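Side-chain contacts in IG hypothetical 16092 (Bacillus cereus ATCC 14579, PDB 1YQH), which is of unknown function but, as a member of the UPF0045 (DUF77) thiamine-binding-protein family, probably binds thiamine or a similar small molecule: residues Val90-Asp93 and Glu94-Lys98; Ser25-Asp28 and Lys29-Val33. One frame throughout, in Å; residues are numbered along the deposited sequence. Where two conformers were deposited one is given.

Contact 1. Residues Val90-Asp93 and Glu94-Lys98; sequences VTID and EKVWK
T91 and E94 bond to each other twice, each side chain taking the backbone N-H of the other. T91 OG1 accepts from E94 N at 3.2 Å; its chi1 of 60° swings the hydroxyl over the start of the helix, where that N-H is waiting. In return E94 OE1 accepts from T91 N at 3.1 Å, on the anti side of the carboxylate and 32° out of its plane. To get there the glutamate carries a chi1 of 94°, well off a staggered value, then runs extended through CG, which passes T91 O at 3.5 Å. This is a capping box, with T91 as N-cap of the short helix 92-96. The other carboxylate oxygen, E94 OE2, goes to R85 and to Y24 OH of the second subunit. V90 CG2 lies 3.7 Å from E94 OE1, the two side chains crossing at about a right angle, and V90 CG2 also rests against K95 CD. Past that aliphatic part, K95 sends NZ to H83 and to A45 O of the second subunit. I92 and V96 run alongside each other, CG2 to CG2 at 4.0 Å, while I92 O accepts from both K95 N and V96 N. One turn on from D93, the W97 ring turns its edge to D93 O, which lies in the ring plane 3.2 Å from W97 CD1 and takes the W97 N-H as well.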
# COMPACT_ATOMS: atom_id res chain seq x y z
N VAL A 90 -13.70 -14.04 3.36
CA VAL A 90 -13.19 -13.86 2.00
C VAL A 90 -11.98 -14.78 1.83
O VAL A 90 -11.18 -14.93 2.76
CB VAL A 90 -12.84 -12.38 1.70
CG1 VAL A 90 -11.88 -11.83 2.73
CG2 VAL A 90 -12.31 -12.20 0.26
N THR A 91 -11.88 -15.39 0.66
CA THR A 91 -10.86 -16.39 0.37
C THR A 91 -10.04 -16.02 -0.87
O THR A 91 -10.48 -15.21 -1.70
CB THR A 91 -11.47 -17.79 0.12
OG1 THR A 91 -12.36 -17.73 -1.00
CG2 THR A 91 -12.22 -18.28 1.37
N ILE A 92 -8.86 -16.61 -0.98
CA ILE A 92 -8.03 -16.42 -2.15
C ILE A 92 -8.77 -16.92 -3.40
O ILE A 92 -8.86 -16.23 -4.42
CB ILE A 92 -6.69 -17.16 -2.00
CG1 ILE A 92 -5.84 -16.48 -0.91
CG2 ILE A 92 -5.94 -17.20 -3.36
CD1 ILE A 92 -4.57 -17.24 -0.46
N ASP A 93 -9.32 -18.12 -3.29
CA ASP A 93 -9.95 -18.76 -4.45
C ASP A 93 -11.09 -17.94 -5.03
O ASP A 93 -11.24 -17.86 -6.24
CB ASP A 93 -10.39 -20.19 -4.11
CG ASP A 93 -9.21 -21.13 -3.94
OD1 ASP A 93 -8.09 -20.78 -4.35
OD2 ASP A 93 -9.40 -22.25 -3.42
N GLU A 94 -11.88 -17.29 -4.18
CA GLU A 94 -13.02 -16.53 -4.70
C GLU A 94 -12.55 -15.34 -5.53
O GLU A 94 -13.24 -14.92 -6.46
CB GLU A 94 -13.96 -16.11 -3.57
CG GLU A 94 -13.69 -14.74 -3.03
CD GLU A 94 -14.69 -14.37 -1.97
OE1 GLU A 94 -14.58 -14.90 -0.84
OE2 GLU A 94 -15.59 -13.56 -2.27
N LYS A 95 -11.38 -14.81 -5.20
CA LYS A 95 -10.86 -13.64 -5.90
C LYS A 95 -10.07 -13.95 -7.17
O LYS A 95 -10.05 -13.14 -8.09
CB LYS A 95 -10.06 -12.75 -4.94
CG LYS A 95 -10.93 -12.34 -3.73
CD LYS A 95 -10.33 -11.23 -2.91
CE LYS A 95 -10.51 -9.88 -3.57
NZ LYS A 95 -9.62 -8.89 -2.90
N VAL A 96 -9.46 -15.14 -7.24
CA VAL A 96 -8.56 -15.44 -8.36
C VAL A 96 -9.04 -16.51 -9.35
O VAL A 96 -8.44 -16.68 -10.40
CB VAL A 96 -7.12 -15.84 -7.89
CG1 VAL A 96 -6.54 -14.77 -6.99
CG2 VAL A 96 -7.12 -17.21 -7.21
N TRP A 97 -10.10 -17.25 -9.00
CA TRP A 97 -10.45 -18.43 -9.79
C TRP A 97 -10.73 -18.12 -11.26
O TRP A 97 -10.34 -18.89 -12.14
CB TRP A 97 -11.61 -19.22 -9.16
CG TRP A 97 -12.96 -18.61 -9.34
CD1 TRP A 97 -13.58 -17.75 -8.49
CD2 TRP A 97 -13.87 -18.86 -10.41
NE1 TRP A 97 -14.82 -17.42 -8.98
CE2 TRP A 97 -15.03 -18.09 -10.16
CE3 TRP A 97 -13.82 -19.64 -11.57
CZ2 TRP A 97 -16.13 -18.08 -11.02
CZ3 TRP A 97 -14.93 -19.63 -12.43
CH2 TRP A 97 -16.06 -18.85 -12.15
N LYS A 98 -11.38 -16.99 -11.52
CA LYS A 98 -11.74 -16.58 -12.88
C LYS A 98 -10.50 -16.26 -13.72
O LYS A 98 -10.56 -16.21 -14.96
CB LYS A 98 -12.66 -15.36 -12.85
CG LYS A 98 -14.10 -15.66 -12.44
CD LYS A 98 -15.00 -14.43 -12.56
CE LYS A 98 -15.37 -13.83 -11.20
NZ LYS A 98 -14.29 -13.06 -10.52

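Contact 2. Residues Ser25-Asp28 and Lys29-Val33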
# COMPACT_ATOMS: atom_id res chain seq x y z
N SER A 25 18.63 -11.81 1.60
CA SER A 25 18.98 -12.64 2.76
C SER A 25 18.06 -12.35 3.95
O SER A 25 17.66 -13.26 4.68
CB SER A 25 20.45 -12.44 3.15
OG SER A 25 21.30 -12.73 2.05
N VAL A 26 17.74 -11.07 4.12
CA VAL A 26 16.91 -10.60 5.22
C VAL A 26 15.46 -10.99 4.93
O VAL A 26 14.77 -11.54 5.79
CB VAL A 26 17.05 -9.08 5.37
CG1 VAL A 26 16.10 -8.55 6.43
CG2 VAL A 26 18.51 -8.74 5.72
N VAL A 27 15.01 -10.73 3.70
CA VAL A 27 13.65 -11.09 3.31
C VAL A 27 13.38 -12.60 3.44
O VAL A 27 12.27 -13.01 3.81
CB VAL A 27 13.27 -10.53 1.90
CG1 VAL A 27 11.87 -11.02 1.48
CG2 VAL A 27 13.32 -8.99 1.89
N ASP A 28 14.39 -13.42 3.17
CA ASP A 28 14.23 -14.87 3.28
C ASP A 28 13.84 -15.33 4.70
O ASP A 28 13.18 -16.35 4.86
CB ASP A 28 15.50 -15.56 2.81
CG ASP A 28 15.32 -17.04 2.66
OD1 ASP A 28 14.53 -17.47 1.80
OD2 ASP A 28 15.99 -17.78 3.40
N LYS A 29 14.26 -14.57 5.71
CA LYS A 29 13.90 -14.89 7.09
C LYS A 29 12.46 -14.48 7.39
O LYS A 29 11.77 -15.14 8.18
CB LYS A 29 14.88 -14.23 8.06
CG LYS A 29 16.34 -14.71 7.91
CD LYS A 29 16.50 -16.22 8.00
CE LYS A 29 16.35 -16.74 9.41
NZ LYS A 29 16.64 -18.22 9.50
N ALA A 30 12.00 -13.41 6.76
CA ALA A 30 10.60 -13.01 6.87
C ALA A 30 9.70 -14.05 6.21
O ALA A 30 8.70 -14.46 6.78
CB ALA A 30 10.37 -11.62 6.27
N ILE A 31 10.06 -14.49 5.00
CA ILE A 31 9.24 -15.51 4.32
C ILE A 31 9.26 -16.83 5.10
O ILE A 31 8.25 -17.55 5.14
CB ILE A 31 9.66 -15.67 2.84
CG1 ILE A 31 9.48 -14.34 2.08
CG2 ILE A 31 8.87 -16.81 2.17
CD1 ILE A 31 8.07 -13.82 2.07
N GLU A 32 10.38 -17.15 5.75
CA GLU A 32 10.46 -18.35 6.60
C GLU A 32 9.37 -18.33 7.68
O GLU A 32 8.75 -19.37 7.97
CB GLU A 32 11.85 -18.47 7.22
CG GLU A 32 12.08 -19.76 7.98
CD GLU A 32 13.50 -19.86 8.51
OE1 GLU A 32 14.20 -20.83 8.13
OE2 GLU A 32 13.91 -18.98 9.30
N VAL A 33 9.12 -17.16 8.26
CA VAL A 33 8.06 -17.05 9.26
C VAL A 33 6.72 -17.47 8.63
O VAL A 33 5.97 -18.25 9.23
CB VAL A 33 7.96 -15.62 9.84
CG1 VAL A 33 6.71 -15.47 10.71
CG2 VAL A 33 9.23 -15.29 10.64
O HOH W 1 15.60 -18.86 5.68
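D28 and E32, one turn apart on the outer face of helix 23-36, are joined by a backbone bond from E32 N to D28 O at 3.0 Å, and E32 is also engaged by K29 in a salt bridge on the same face. K29 NZ donates to E32 OE2 at 2.8 Å, meeting that oxygen on its syn side and 24° out of the carboxylate plane. Two successive bends, chi2 -55° and chi3 -74°, turn the lysine, which sets off past S25 O, round toward E32, whereas E32 stays extended beyond CG. In the D28 conformer given, water 1 donates to D28 OD2 at 2.6 Å and, weakly, to E32 OE1; the two carboxylates, 5.9 Å apart between D28 OD2 and E32 OE1, are loosely bridged by it. D28 OD1 then has its own partner, Y99 OH of the second subunit. Beneath these groups the helical backbone continues, I31 N bonding to V27 O at 2.9 Å. The base of the lysine packs against the preceding turn, with K29 CB 3.5 Å from V26 O. Round the helix V27 and I31, one turn apart, share a direction and meet through their CG1 atoms, 4.1 Å apart. I31 also packs on Y99 of the second subunit, while V26 and A30 turn to C68 of helix 54-70, so the helix is amphipathic. Held by E32, the lysine probably offsets part of the negative charge on this face and eases the repulsion between D28 and E32.

In the fold
Contact 2 precedes contact 1 along the chain, and the two lie on opposite sides of its centre. Their own centres are 26 Å apart and their nearest atoms about 13 Å, so neither touches the other. Residues 25-33 belong to a helix packed on helix 54-70 and strand 8-17; residues 90-98 carry the short helix 92-96, beside strand 48-52. What they share is the second subunit, and the pairing is reciprocal: E94 meets Y24, in helix 23-36 of that chain, and D28 meets its Y99, just beyond K98. Each contact thus reaches the region of the other's counterpart across the interface. How either relates to a thiamine site is not known.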